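Local coordinates for protein beta-fructofuranosidase (PDB 3WPU) that is a bacterial carbohydrate-active enzyme of the levansucrase/invertase family, whose members are built around a five-bladed beta-propeller, at residues Ala19-Phe24 / Glu322-Ile327; Thr56-Pro61 / Val469-Gly474; Gly7-Ile12 / Gln285-Ala290. All blocks are in the same frame, centred on the assembly; numbering follows the deposited sequence. Where two conformers were deposited one is given.

Contact 1. Residues Ala19-Phe24 / Glu322-Ile327; sequences APEDDF and EFLPPI
Leu324 sets CG opposite its carbonyl carbon (chi1 -62°) and carries on extended to CD1, which brings that methyl up to Pro20 O at 3.6 Å; Glu21, through its chi1 of -59°, brings CG beside the other branch, 4.1 Å from Leu324 CD2 and pointing the same way, and the bend at chi2 (81°) turns only its carboxylate. The evidence identifies a type I beta turn, Ala19 to Asp22, packed on strand 321-331 of a propeller sheet. Asp22 N closes the turn onto Ala19 O at 3.0 Å. Asp22 OD2 reinforces it by accepting from Ala19 N at 2.8 Å, the donor lying above the carboxylate plane. Across the contact the meeting is by packing: Leu324 and the ring of Pro325 lie against the backbone of 20-23, Leu324 on Pro20 O and Pro325 on Asp22 O. Beyond the turn, strand 26-27 runs parallel to 321-331, with Ile327 bonded through its backbone to Ala26. The guanidinium of Arg379 supplies a polar link, giving hydrogen bonds to Pro20 O and Phe24 O on one segment and to Pro325 O and Pro326 O on the other. Glu21 OE2 is 5.6 Å from Glu322 OE1, a like-charge approach that its salt bridge to Lys312 probably eases. At the far end, Pro325 CG touches two oxygens of the loop, 3.4 Å from Asp22 O and 3.5 Å from Asp23 OD2.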
ATOM      1  N   ALA A  19       5.956  13.760  19.530  1.00 13.62           N
ATOM      2  CA  ALA A  19       5.508  14.759  18.553  1.00 13.66           C
ATOM      3  C   ALA A  19       5.885  14.310  17.156  1.00 13.14           C
ATOM      4  O   ALA A  19       6.948  13.718  16.958  1.00 12.17           O
ATOM      5  CB  ALA A  19       6.074  16.142  18.845  1.00 14.59           C
ATOM      6  N   PRO A  20       5.032  14.621  16.177  1.00 12.57           N
ATOM      7  CA  PRO A  20       5.408  14.272  14.792  1.00 12.55           C
ATOM      8  C   PRO A  20       6.767  14.823  14.381  1.00 12.99           C
ATOM      9  O   PRO A  20       7.487  14.175  13.624  1.00 12.09           O
ATOM     10  CB  PRO A  20       4.270  14.875  13.981  1.00 12.39           C
ATOM     11  CG  PRO A  20       3.112  14.659  14.869  1.00 12.23           C
ATOM     12  CD  PRO A  20       3.645  15.097  16.233  1.00 12.29           C
ATOM     13  N   GLU A  21       7.140  15.988  14.935  1.00 12.87           N
ATOM     14  CA  GLU A  21       8.410  16.656  14.613  1.00 13.60           C
ATOM     15  C   GLU A  21       9.626  16.172  15.422  1.00 13.00           C
ATOM     16  O   GLU A  21      10.741  16.596  15.149  1.00 12.82           O
ATOM     17  CB  GLU A  21       8.248  18.183  14.811  1.00 13.95           C
ATOM     18  CG  GLU A  21       7.161  18.803  13.956  1.00 14.71           C
ATOM     19  CD  GLU A  21       5.739  18.639  14.520  1.00 15.09           C
ATOM     20  OE1 GLU A  21       5.540  18.012  15.586  1.00 15.03           O
ATOM     21  OE2 GLU A  21       4.787  19.107  13.868  1.00 18.58           O
ATOM     22  N   ASP A  22       9.411  15.301  16.416  1.00 12.89           N
ATOM     23  CA  ASP A  22      10.472  14.739  17.251  1.00 14.35           C
ATOM     24  C   ASP A  22      11.350  13.765  16.483  1.00 14.06           C
ATOM     25  O   ASP A  22      10.992  13.334  15.395  1.00 14.07           O
ATOM     26  CB  ASP A  22       9.876  13.994  18.459  1.00 15.68           C
ATOM     27  CG  ASP A  22       9.339  14.938  19.535  1.00 18.65           C
ATOM     28  OD1 ASP A  22       9.712  16.136  19.541  1.00 23.46           O
ATOM     29  OD2 ASP A  22       8.548  14.484  20.403  1.00 21.20           O
ATOM     30  N   ASP A  23      12.505  13.452  17.051  1.00 14.00           N
ATOM     31  CA  ASP A  23      13.516  12.650  16.361  1.00 15.15           C
ATOM     32  C   ASP A  23      13.442  11.155  16.620  1.00 15.38           C
ATOM     33  O   ASP A  23      14.201  10.387  16.014  1.00 17.97           O
ATOM     34  CB  ASP A  23      14.883  13.212  16.711  1.00 16.01           C
ATOM     35  CG  ASP A  23      15.039  14.585  16.179  1.00 17.14           C
ATOM     36  OD1 ASP A  23      14.790  15.557  16.925  1.00 19.61           O
ATOM     37  OD2 ASP A  23      15.308  14.688  14.986  1.00 17.74           O
ATOM     38  N   PHE A  24      12.534  10.726  17.486  1.00 14.25           N
ATOM     39  CA  PHE A  24      12.441   9.320  17.805  1.00 14.14           C
ATOM     40  C   PHE A  24      12.028   8.496  16.595  1.00 12.08           C
ATOM     41  O   PHE A  24      11.011   8.773  15.974  1.00 12.35           O
ATOM     42  CB  PHE A  24      11.414   9.090  18.893  1.00 15.01           C
ATOM     43  CG  PHE A  24      11.313   7.660  19.300  1.00 15.91           C
ATOM     44  CD1 PHE A  24      12.129   7.144  20.295  1.00 16.82           C
ATOM     45  CD2 PHE A  24      10.425   6.810  18.645  1.00 16.30           C
ATOM     46  CE1 PHE A  24      12.021   5.805  20.677  1.00 17.26           C
ATOM     47  CE2 PHE A  24      10.342   5.469  18.997  1.00 16.62           C
ATOM     48  CZ  PHE A  24      11.142   4.966  20.013  1.00 16.93           C
ATOM     49  N   GLU A 322       7.616  19.328   4.090  1.00 12.71           N
ATOM     50  CA  GLU A 322       8.885  19.244   4.802  1.00 13.70           C
ATOM     51  C   GLU A 322       9.036  17.806   5.296  1.00 12.54           C
ATOM     52  O   GLU A 322       8.086  17.195   5.800  1.00 12.16           O
ATOM     53  CB  GLU A 322       8.988  20.237   5.981  1.00 16.94           C
ATOM     54  CG  GLU A 322       8.078  19.941   7.120  1.00 18.35           C
ATOM     55  CD  GLU A 322       8.145  20.982   8.229  1.00 20.55           C
ATOM     56  OE1 GLU A 322       7.616  20.679   9.302  1.00 21.15           O
ATOM     57  OE2 GLU A 322       8.659  22.098   7.994  1.00 22.94           O
ATOM     58  N   PHE A 323      10.230  17.278   5.137  1.00 11.86           N
ATOM     59  CA  PHE A 323      10.575  16.006   5.723  1.00 11.68           C
ATOM     60  C   PHE A 323      10.567  16.122   7.236  1.00 11.19           C
ATOM     61  O   PHE A 323      10.911  17.183   7.805  1.00 11.70           O
ATOM     62  CB  PHE A 323      11.975  15.566   5.314  1.00 11.75           C
ATOM     63  CG  PHE A 323      12.072  14.962   3.938  1.00 11.57           C
ATOM     64  CD1 PHE A 323      11.292  13.896   3.595  1.00 11.82           C
ATOM     65  CD2 PHE A 323      12.987  15.444   3.030  1.00 11.43           C
ATOM     66  CE1 PHE A 323      11.402  13.308   2.344  1.00 11.61           C
ATOM     67  CE2 PHE A 323      13.115  14.879   1.771  1.00 12.05           C
ATOM     68  CZ  PHE A 323      12.320  13.812   1.432  1.00 11.55           C
ATOM     69  N   LEU A 324      10.157  15.044   7.876  1.00 10.50           N
ATOM     70  CA  LEU A 324      10.330  14.833   9.303  1.00 10.84           C
ATOM     71  C   LEU A 324      11.155  13.560   9.495  1.00 10.41           C
ATOM     72  O   LEU A 324      11.370  12.799   8.525  1.00  9.97           O
ATOM     73  CB  LEU A 324       8.970  14.730   9.996  1.00 11.60           C
ATOM     74  CG  LEU A 324       8.089  15.977   9.904  1.00 11.95           C
ATOM     75  CD1 LEU A 324       6.714  15.755  10.507  1.00 12.54           C
ATOM     76  CD2 LEU A 324       8.754  17.184  10.561  1.00 12.23           C
ATOM     77  N   PRO A 325      11.631  13.302  10.724  1.00  9.77           N
ATOM     78  CA  PRO A 325      12.506  12.115  10.889  1.00 10.00           C
ATOM     79  C   PRO A 325      11.750  10.795  10.604  1.00  9.33           C
ATOM     80  O   PRO A 325      10.533  10.728  10.707  1.00  8.63           O
ATOM     81  CB  PRO A 325      12.986  12.242  12.341  1.00  9.93           C
ATOM     82  CG  PRO A 325      12.922  13.741  12.612  1.00 10.02           C
ATOM     83  CD  PRO A 325      11.666  14.180  11.919  1.00 10.29           C
ATOM     84  N   PRO A 326      12.466   9.736  10.195  1.00 10.12           N
ATOM     85  CA  PRO A 326      11.740   8.497   9.955  1.00 10.02           C
ATOM     86  C   PRO A 326      10.972   7.980  11.173  1.00 10.16           C
ATOM     87  O   PRO A 326      11.405   8.165  12.337  1.00 10.18           O
ATOM     88  CB  PRO A 326      12.854   7.487   9.574  1.00 10.17           C
ATOM     89  CG  PRO A 326      14.085   8.278   9.334  1.00 10.68           C
ATOM     90  CD  PRO A 326      13.927   9.583  10.077  1.00 10.31           C
ATOM     91  N   ILE A 327       9.822   7.383  10.938  1.00  9.71           N
ATOM     92  CA  ILE A 327       9.034   6.802  12.054  1.00  9.64           C
ATOM     93  C   ILE A 327       9.323   5.347  12.362  1.00 10.31           C
ATOM     94  O   ILE A 327       9.047   4.890  13.485  1.00 11.30           O
ATOM     95  CB  ILE A 327       7.504   7.024  11.912  1.00  9.37           C
ATOM     96  CG1 ILE A 327       6.976   6.490  10.567  1.00  9.56           C
ATOM     97  CG2 ILE A 327       7.160   8.502  12.053  1.00  9.61           C
ATOM     98  CD1 ILE A 327       5.462   6.459  10.470  1.00  9.87           C
TER

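Contact 2. Residues Thr56-Pro61 / Val469-Gly474; sequences TMPTVP and VDYSYG
Val469, Tyr471, Pro58 and the carbonyl of Thr56 form the first shell. Val469 CG1 meets the Pro58 ring at CD, 3.8 Å away. The valine's other methyl, CG2, stands opposite the carbonyl carbon and comes within 3.4 Å of Thr56 O. Pro58 CG approaches Tyr471 CE1 obliquely at 4.0 Å, while Val469 CG1 lies 3.5 Å above the Tyr471 ring plane, offset toward the rim, so one methyl touches both proline and ring. Tyr471 holds its CG opposite the carbonyl carbon (chi1 -75°), a torsion that sends the ring back along the valine toward 56-58. Its OH ends 3.0 Å from Thr56 O, but the hydrogen bond of the phenol goes to Ala53 O. One shell out, Asp470 forms an Asx turn, OD1 accepting from Ser472 N at 2.9 Å, and OD2 makes a salt bridge to Lys455 on strand 454-458. Val469 belongs to strand 467-469, an edge strand of a four-stranded antiparallel sheet. On the other segment, Gln419 bonds to both Pro58 O and Val60 N, and Thr56 OG1 to Pro52 O. The contact therefore joins a long N-terminal loop to a sheet edge through apolar surfaces, while the phenol, Thr56 OG1 and Asp470 OD2 find their polar partners in residues around it.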
ATOM      1  N   THR A  56      -2.060 -15.781   8.224  1.00 10.72           N
ATOM      2  CA  THR A  56      -1.863 -16.199   6.843  1.00 10.75           C
ATOM      3  C   THR A  56      -3.084 -15.861   5.975  1.00 10.26           C
ATOM      4  O   THR A  56      -4.229 -16.177   6.322  1.00  9.91           O
ATOM      5  CB  THR A  56      -1.578 -17.710   6.760  1.00 11.01           C
ATOM      6  OG1 THR A  56      -0.381 -18.021   7.481  1.00 11.45           O
ATOM      7  CG2 THR A  56      -1.433 -18.173   5.320  1.00 11.30           C
ATOM      8  N   MET A  57      -2.840 -15.223   4.835  1.00 10.49           N
ATOM      9  CA  MET A  57      -3.900 -14.926   3.871  1.00 10.24           C
ATOM     10  C   MET A  57      -4.545 -16.200   3.353  1.00 10.70           C
ATOM     11  O   MET A  57      -3.827 -17.128   3.026  1.00 10.35           O
ATOM     12  CB  MET A  57      -3.317 -14.163   2.681  1.00 10.28           C
ATOM     13  CG  MET A  57      -4.347 -13.576   1.740  1.00 10.18           C
ATOM     14  SD  MET A  57      -3.549 -12.672   0.389  1.00 11.18           S
ATOM     15  CE  MET A  57      -4.983 -12.373  -0.671  1.00 11.80           C
ATOM     16  N   PRO A  58      -5.884 -16.239   3.259  1.00 10.74           N
ATOM     17  CA  PRO A  58      -6.560 -17.354   2.588  1.00 11.49           C
ATOM     18  C   PRO A  58      -5.973 -17.629   1.239  1.00 11.62           C
ATOM     19  O   PRO A  58      -5.577 -16.706   0.521  1.00 11.38           O
ATOM     20  CB  PRO A  58      -8.014 -16.889   2.500  1.00 11.86           C
ATOM     21  CG  PRO A  58      -8.178 -15.919   3.642  1.00 11.74           C
ATOM     22  CD  PRO A  58      -6.835 -15.284   3.861  1.00 11.45           C
ATOM     23  N   THR A  59      -5.901 -18.919   0.888  1.00 11.97           N
ATOM     24  CA  THR A  59      -5.263 -19.345  -0.332  1.00 12.90           C
ATOM     25  C   THR A  59      -6.091 -18.955  -1.552  1.00 12.22           C
ATOM     26  O   THR A  59      -7.299 -19.237  -1.622  1.00 12.99           O
ATOM     27  CB  THR A  59      -5.032 -20.865  -0.266  1.00 12.99           C
ATOM     28  OG1 THR A  59      -4.109 -21.183   0.792  1.00 14.24           O
ATOM     29  CG2 THR A  59      -4.467 -21.415  -1.569  1.00 13.61           C
ATOM     30  N   VAL A  60      -5.448 -18.271  -2.501  1.00 11.80           N
ATOM     31  CA  VAL A  60      -6.108 -17.783  -3.707  1.00 11.74           C
ATOM     32  C   VAL A  60      -6.139 -18.896  -4.744  1.00 12.17           C
ATOM     33  O   VAL A  60      -5.118 -19.510  -4.995  1.00 13.37           O
ATOM     34  CB  VAL A  60      -5.366 -16.576  -4.279  1.00 11.66           C
ATOM     35  CG1 VAL A  60      -5.994 -16.078  -5.558  1.00 12.07           C
ATOM     36  CG2 VAL A  60      -5.424 -15.445  -3.245  1.00 11.63           C
ATOM     37  N   PRO A  61      -7.307 -19.122  -5.369  1.00 13.68           N
ATOM     38  CA  PRO A  61      -7.265 -20.188  -6.397  1.00 13.91           C
ATOM     39  C   PRO A  61      -6.464 -19.794  -7.623  1.00 14.89           C
ATOM     40  O   PRO A  61      -6.409 -18.616  -7.985  1.00 14.22           O
ATOM     41  CB  PRO A  61      -8.724 -20.383  -6.774  1.00 14.63           C
ATOM     42  CG  PRO A  61      -9.375 -19.118  -6.433  1.00 14.76           C
ATOM     43  CD  PRO A  61      -8.673 -18.617  -5.178  1.00 13.72           C
ATOM     44  N   VAL A 469      -7.062 -13.296  10.788  1.00 10.71           N
ATOM     45  CA  VAL A 469      -7.811 -13.412   9.563  1.00 11.34           C
ATOM     46  C   VAL A 469      -9.210 -13.934   9.851  1.00 11.41           C
ATOM     47  O   VAL A 469      -9.386 -14.848  10.669  1.00 11.82           O
ATOM     48  CB  VAL A 469      -7.088 -14.374   8.625  1.00 11.55           C
ATOM     49  CG1 VAL A 469      -7.969 -14.786   7.445  1.00 11.98           C
ATOM     50  CG2 VAL A 469      -5.806 -13.704   8.111  1.00 11.21           C
ATOM     51  N   ASP A 470     -10.197 -13.334   9.195  1.00 11.75           N
ATOM     52  CA  ASP A 470     -11.589 -13.766   9.325  1.00 12.08           C
ATOM     53  C   ASP A 470     -11.891 -14.787   8.228  1.00 12.04           C
ATOM     54  O   ASP A 470     -12.207 -14.427   7.106  1.00 11.35           O
ATOM     55  CB  ASP A 470     -12.548 -12.583   9.268  1.00 13.43           C
ATOM     56  CG  ASP A 470     -13.995 -13.006   9.450  1.00 14.57           C
ATOM     57  OD1 ASP A 470     -14.237 -14.223   9.672  1.00 14.90           O
ATOM     58  OD2 ASP A 470     -14.879 -12.133   9.356  1.00 16.72           O
ATOM     59  N   TYR A 471     -11.810 -16.061   8.590  1.00 12.02           N
ATOM     60  CA  TYR A 471     -12.098 -17.147   7.647  1.00 12.39           C
ATOM     61  C   TYR A 471     -13.613 -17.367   7.408  1.00 12.24           C
ATOM     62  O   TYR A 471     -13.989 -18.207   6.581  1.00 12.68           O
ATOM     63  CB  TYR A 471     -11.412 -18.429   8.100  1.00 12.61           C
ATOM     64  CG  TYR A 471      -9.920 -18.448   7.851  1.00 12.81           C
ATOM     65  CD1 TYR A 471      -9.413 -18.817   6.612  1.00 13.35           C
ATOM     66  CD2 TYR A 471      -9.021 -18.086   8.853  1.00 12.93           C
ATOM     67  CE1 TYR A 471      -8.041 -18.841   6.376  1.00 13.20           C
ATOM     68  CE2 TYR A 471      -7.659 -18.106   8.633  1.00 13.08           C
ATOM     69  CZ  TYR A 471      -7.172 -18.491   7.399  1.00 13.39           C
ATOM     70  OH  TYR A 471      -5.806 -18.526   7.197  1.00 14.21           O
ATOM     71  N   SER A 472     -14.471 -16.601   8.084  1.00 12.92           N
ATOM     72  CA  SER A 472     -15.915 -16.683   7.860  0.50 13.06           C
ATOM     73  C   SER A 472     -16.348 -15.709   6.767  1.00 12.78           C
ATOM     74  O   SER A 472     -17.489 -15.746   6.312  1.00 12.38           O
ATOM     75  CB  SER A 472     -16.695 -16.399   9.139  0.50 13.79           C
ATOM     76  OG  SER A 472     -16.568 -15.039   9.520  0.50 14.68           O
ATOM     77  N   TYR A 473     -15.441 -14.823   6.368  1.00 11.89           N
ATOM     78  CA  TYR A 473     -15.712 -13.826   5.338  1.00 12.04           C
ATOM     79  C   TYR A 473     -15.732 -14.493   3.983  1.00 12.54           C
ATOM     80  O   TYR A 473     -14.803 -15.209   3.623  1.00 13.59           O
ATOM     81  CB  TYR A 473     -14.642 -12.732   5.397  1.00 11.75           C
ATOM     82  CG  TYR A 473     -14.807 -11.576   4.425  1.00 10.95           C
ATOM     83  CD1 TYR A 473     -15.772 -10.591   4.624  1.00 11.24           C
ATOM     84  CD2 TYR A 473     -13.925 -11.407   3.376  1.00 10.78           C
ATOM     85  CE1 TYR A 473     -15.898  -9.518   3.747  1.00 11.06           C
ATOM     86  CE2 TYR A 473     -14.026 -10.330   2.516  1.00 10.49           C
ATOM     87  CZ  TYR A 473     -15.023  -9.397   2.698  1.00 10.68           C
ATOM     88  OH  TYR A 473     -15.123  -8.329   1.847  1.00 11.86           O
ATOM     89  N   GLY A 474     -16.788 -14.257   3.216  1.00 13.38           N
ATOM     90  CA  GLY A 474     -16.869 -14.796   1.870  1.00 13.60           C
ATOM     91  C   GLY A 474     -16.785 -16.310   1.853  1.00 14.51           C
ATOM     92  O   GLY A 474     -17.440 -16.995   2.663  1.00 15.91           O
TER

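Contact 3. Residues Gly7-Ile12 / Gln285-Ala290; sequences GPEPTI and QGDPYA
Gly7 to Glu9 run extended past a type I beta turn, Asp287 to Ala290, with the CA atoms of Pro8 and Tyr289 5.0 Å apart. The turn is also an Asx turn: Asp287 OD2 accepts from Tyr289 N at 2.9 Å, met on its anti side and somewhat out of the carboxylate plane, and Ala290 N returns to the carbonyl of Asp287. The side chains of these two turn residues carry the contact. The Tyr289 ring receives Gly7 over one face in a CH-pi contact, the glycine CA 3.7 Å from the centroid of the Tyr289 ring and only 1° off its normal, evidence of a centred approach. Pro8 crosses Tyr289 at about a right angle, and its CB touches the tyrosine CB at 3.7 Å. Asp287 has CG turned opposite its own backbone N (chi1 -168°), which points the carboxylate at the passing chain. There Glu9 N donates to OD1 of Asp287 at 3.0 Å, nearly straight at 166°, using the syn lone pair. Each carboxylate oxygen thus takes a backbone N-H, one from either segment, and this fixes the rotation of the group. Helix 30-38 secures both partners from outside: Gln35 bonds to Pro8 O and Arg34 to Tyr289 O. The contact lies at the protein surface and fastens the N-terminal arm to the loop between helices 278-281 and 293-297. A water completes the join, donating to Asp287 OD1 at 2.7 Å and to Glu9 O at 2.8 Å.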
ATOM      1  N   GLY A   7      13.574 -19.448  21.175  1.00 14.14           N
ATOM      2  CA  GLY A   7      14.259 -18.427  20.425  1.00 12.48           C
ATOM      3  C   GLY A   7      14.356 -17.179  21.282  1.00 12.36           C
ATOM      4  O   GLY A   7      13.892 -17.214  22.414  1.00 12.06           O
ATOM      5  N   PRO A   8      14.926 -16.098  20.729  1.00 12.27           N
ATOM      6  CA  PRO A   8      15.042 -14.873  21.521  1.00 11.80           C
ATOM      7  C   PRO A   8      13.673 -14.332  21.895  1.00 11.52           C
ATOM      8  O   PRO A   8      12.708 -14.523  21.173  1.00 11.58           O
ATOM      9  CB  PRO A   8      15.747 -13.905  20.559  1.00 11.87           C
ATOM     10  CG  PRO A   8      15.341 -14.386  19.188  1.00 12.29           C
ATOM     11  CD  PRO A   8      15.306 -15.878  19.319  1.00 12.37           C
ATOM     12  N   GLU A   9      13.608 -13.595  22.997  1.00 11.13           N
ATOM     13  CA  GLU A   9      12.415 -12.874  23.330  1.00 11.84           C
ATOM     14  C   GLU A   9      12.370 -11.575  22.511  1.00 11.16           C
ATOM     15  O   GLU A   9      13.386 -11.061  22.104  1.00 10.86           O
ATOM     16  CB  GLU A   9      12.397 -12.601  24.833  1.00 12.25           C
ATOM     17  CG  GLU A   9      12.270 -13.907  25.613  1.00 13.47           C
ATOM     18  CD  GLU A   9      11.982 -13.699  27.060  1.00 14.77           C
ATOM     19  OE1 GLU A   9      11.262 -12.725  27.367  1.00 15.59           O
ATOM     20  OE2 GLU A   9      12.449 -14.519  27.881  1.00 15.93           O
ATOM     21  N   PRO A  10      11.159 -11.088  22.209  1.00 11.21           N
ATOM     22  CA  PRO A  10      11.006  -9.898  21.401  1.00 10.86           C
ATOM     23  C   PRO A  10      11.353  -8.680  22.236  1.00 10.70           C
ATOM     24  O   PRO A  10      11.346  -8.754  23.462  1.00 11.10           O
ATOM     25  CB  PRO A  10       9.522  -9.905  21.029  1.00 10.72           C
ATOM     26  CG  PRO A  10       8.870 -10.700  22.086  1.00 11.07           C
ATOM     27  CD  PRO A  10       9.869 -11.737  22.482  1.00 11.12           C
ATOM     28  N   THR A  11      11.654  -7.591  21.546  1.00 10.51           N
ATOM     29  CA  THR A  11      12.041  -6.343  22.177  1.00 10.72           C
ATOM     30  C   THR A  11      10.848  -5.813  22.933  1.00 10.98           C
ATOM     31  O   THR A  11       9.711  -5.972  22.508  1.00 11.54           O
ATOM     32  CB  THR A  11      12.490  -5.327  21.093  1.00 10.56           C
ATOM     33  OG1 THR A  11      13.564  -5.893  20.334  1.00 10.55           O
ATOM     34  CG2 THR A  11      12.963  -4.043  21.701  1.00 10.71           C
ATOM     35  N   ILE A  12      11.103  -5.170  24.070  1.00 11.57           N
ATOM     36  CA  ILE A  12      10.040  -4.491  24.791  1.00 11.87           C
ATOM     37  C   ILE A  12       9.844  -3.125  24.153  1.00 11.87           C
ATOM     38  O   ILE A  12      10.790  -2.328  24.089  1.00 12.80           O
ATOM     39  CB  ILE A  12      10.369  -4.356  26.293  1.00 12.63           C
ATOM     40  CG1 ILE A  12      10.466  -5.753  26.927  1.00 13.07           C
ATOM     41  CG2 ILE A  12       9.288  -3.547  26.979  1.00 13.34           C
ATOM     42  CD1 ILE A  12      10.793  -5.749  28.410  1.00 13.12           C
ATOM     43  N   GLN A 285      18.819  -7.808  27.455  1.00 13.40           N
ATOM     44  CA  GLN A 285      20.178  -8.073  27.911  1.00 14.38           C
ATOM     45  C   GLN A 285      20.263  -9.464  28.543  1.00 13.77           C
ATOM     46  O   GLN A 285      19.404  -9.854  29.332  1.00 13.87           O
ATOM     47  CB  GLN A 285      20.658  -7.021  28.921  1.00 15.88           C
ATOM     48  CG  GLN A 285      22.186  -7.087  29.047  1.00 17.96           C
ATOM     49  CD  GLN A 285      22.768  -6.202  30.134  1.00 19.83           C
ATOM     50  OE1 GLN A 285      23.997  -6.152  30.338  1.00 23.07           O
ATOM     51  NE2 GLN A 285      21.908  -5.514  30.832  1.00 21.25           N
ATOM     52  N   GLY A 286      21.279 -10.220  28.149  1.00 13.93           N
ATOM     53  CA  GLY A 286      21.505 -11.544  28.710  1.00 13.69           C
ATOM     54  C   GLY A 286      20.867 -12.666  27.907  1.00 13.61           C
ATOM     55  O   GLY A 286      21.143 -13.834  28.152  1.00 12.90           O
ATOM     56  N   ASP A 287      19.968 -12.327  26.995  1.00 13.43           N
ATOM     57  CA  ASP A 287      19.228 -13.369  26.280  1.00 13.17           C
ATOM     58  C   ASP A 287      20.257 -14.304  25.651  1.00 12.98           C
ATOM     59  O   ASP A 287      21.092 -13.847  24.897  1.00 13.12           O
ATOM     60  CB  ASP A 287      18.337 -12.727  25.207  1.00 12.61           C
ATOM     61  CG  ASP A 287      17.337 -13.684  24.610  1.00 12.76           C
ATOM     62  OD1 ASP A 287      16.191 -13.268  24.400  1.00 13.15           O
ATOM     63  OD2 ASP A 287      17.647 -14.878  24.409  1.00 11.90           O
ATOM     64  N   PRO A 288      20.190 -15.611  25.955  1.00 13.94           N
ATOM     65  CA  PRO A 288      21.149 -16.562  25.368  1.00 13.87           C
ATOM     66  C   PRO A 288      21.084 -16.613  23.854  1.00 14.83           C
ATOM     67  O   PRO A 288      22.049 -17.068  23.231  1.00 14.06           O
ATOM     68  CB  PRO A 288      20.714 -17.909  25.956  1.00 14.68           C
ATOM     69  CG  PRO A 288      19.936 -17.583  27.156  1.00 15.09           C
ATOM     70  CD  PRO A 288      19.274 -16.282  26.883  1.00 14.39           C
ATOM     71  N   TYR A 289      19.975 -16.161  23.269  1.00 14.13           N
ATOM     72  CA  TYR A 289      19.845 -16.119  21.799  1.00 14.08           C
ATOM     73  C   TYR A 289      20.355 -14.818  21.168  1.00 14.04           C
ATOM     74  O   TYR A 289      20.293 -14.645  19.948  1.00 13.44           O
ATOM     75  CB  TYR A 289      18.380 -16.368  21.387  1.00 14.32           C
ATOM     76  CG  TYR A 289      17.931 -17.772  21.669  1.00 15.31           C
ATOM     77  CD1 TYR A 289      18.149 -18.792  20.750  1.00 16.55           C
ATOM     78  CD2 TYR A 289      17.333 -18.100  22.872  1.00 16.24           C
ATOM     79  CE1 TYR A 289      17.759 -20.083  21.015  1.00 17.87           C
ATOM     80  CE2 TYR A 289      16.938 -19.390  23.147  1.00 16.99           C
ATOM     81  CZ  TYR A 289      17.149 -20.374  22.212  1.00 17.99           C
ATOM     82  OH  TYR A 289      16.746 -21.662  22.483  1.00 20.11           O
ATOM     83  N   ALA A 290      20.813 -13.871  21.984  1.00 13.99           N
ATOM     84  CA  ALA A 290      21.317 -12.608  21.459  1.00 14.06           C
ATOM     85  C   ALA A 290      22.478 -12.781  20.486  1.00 14.46           C
ATOM     86  O   ALA A 290      23.301 -13.717  20.613  1.00 15.22           O
ATOM     87  CB  ALA A 290      21.713 -11.692  22.608  1.00 14.24           C
TER
HETATM   88  O   HOH W   1      15.871 -10.783  23.339  1.00 11.74           O

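In the fold
All three contacts tie the first sixty or so residues to distant parts of the chain. Their N-terminal segments come in the order contact 3, contact 1, contact 2, and the later segments, 285-290, 322-327 and 469-474, repeat that order, so the connections cross. Contacts 1 and 3 have centres 29 Å apart and nearest atoms about 8 Å apart; strand 26-27 and helix 30-38 follow 19-24 directly, the strand pairing beside contact 1 and the helix bracing contact 3. Contact 2 lies 36 Å from contact 1 and 33 Å from contact 3, centre to centre, across the chain's middle from contact 1. The N-terminal region therefore spans the fold, fastened at separate sheets and loops.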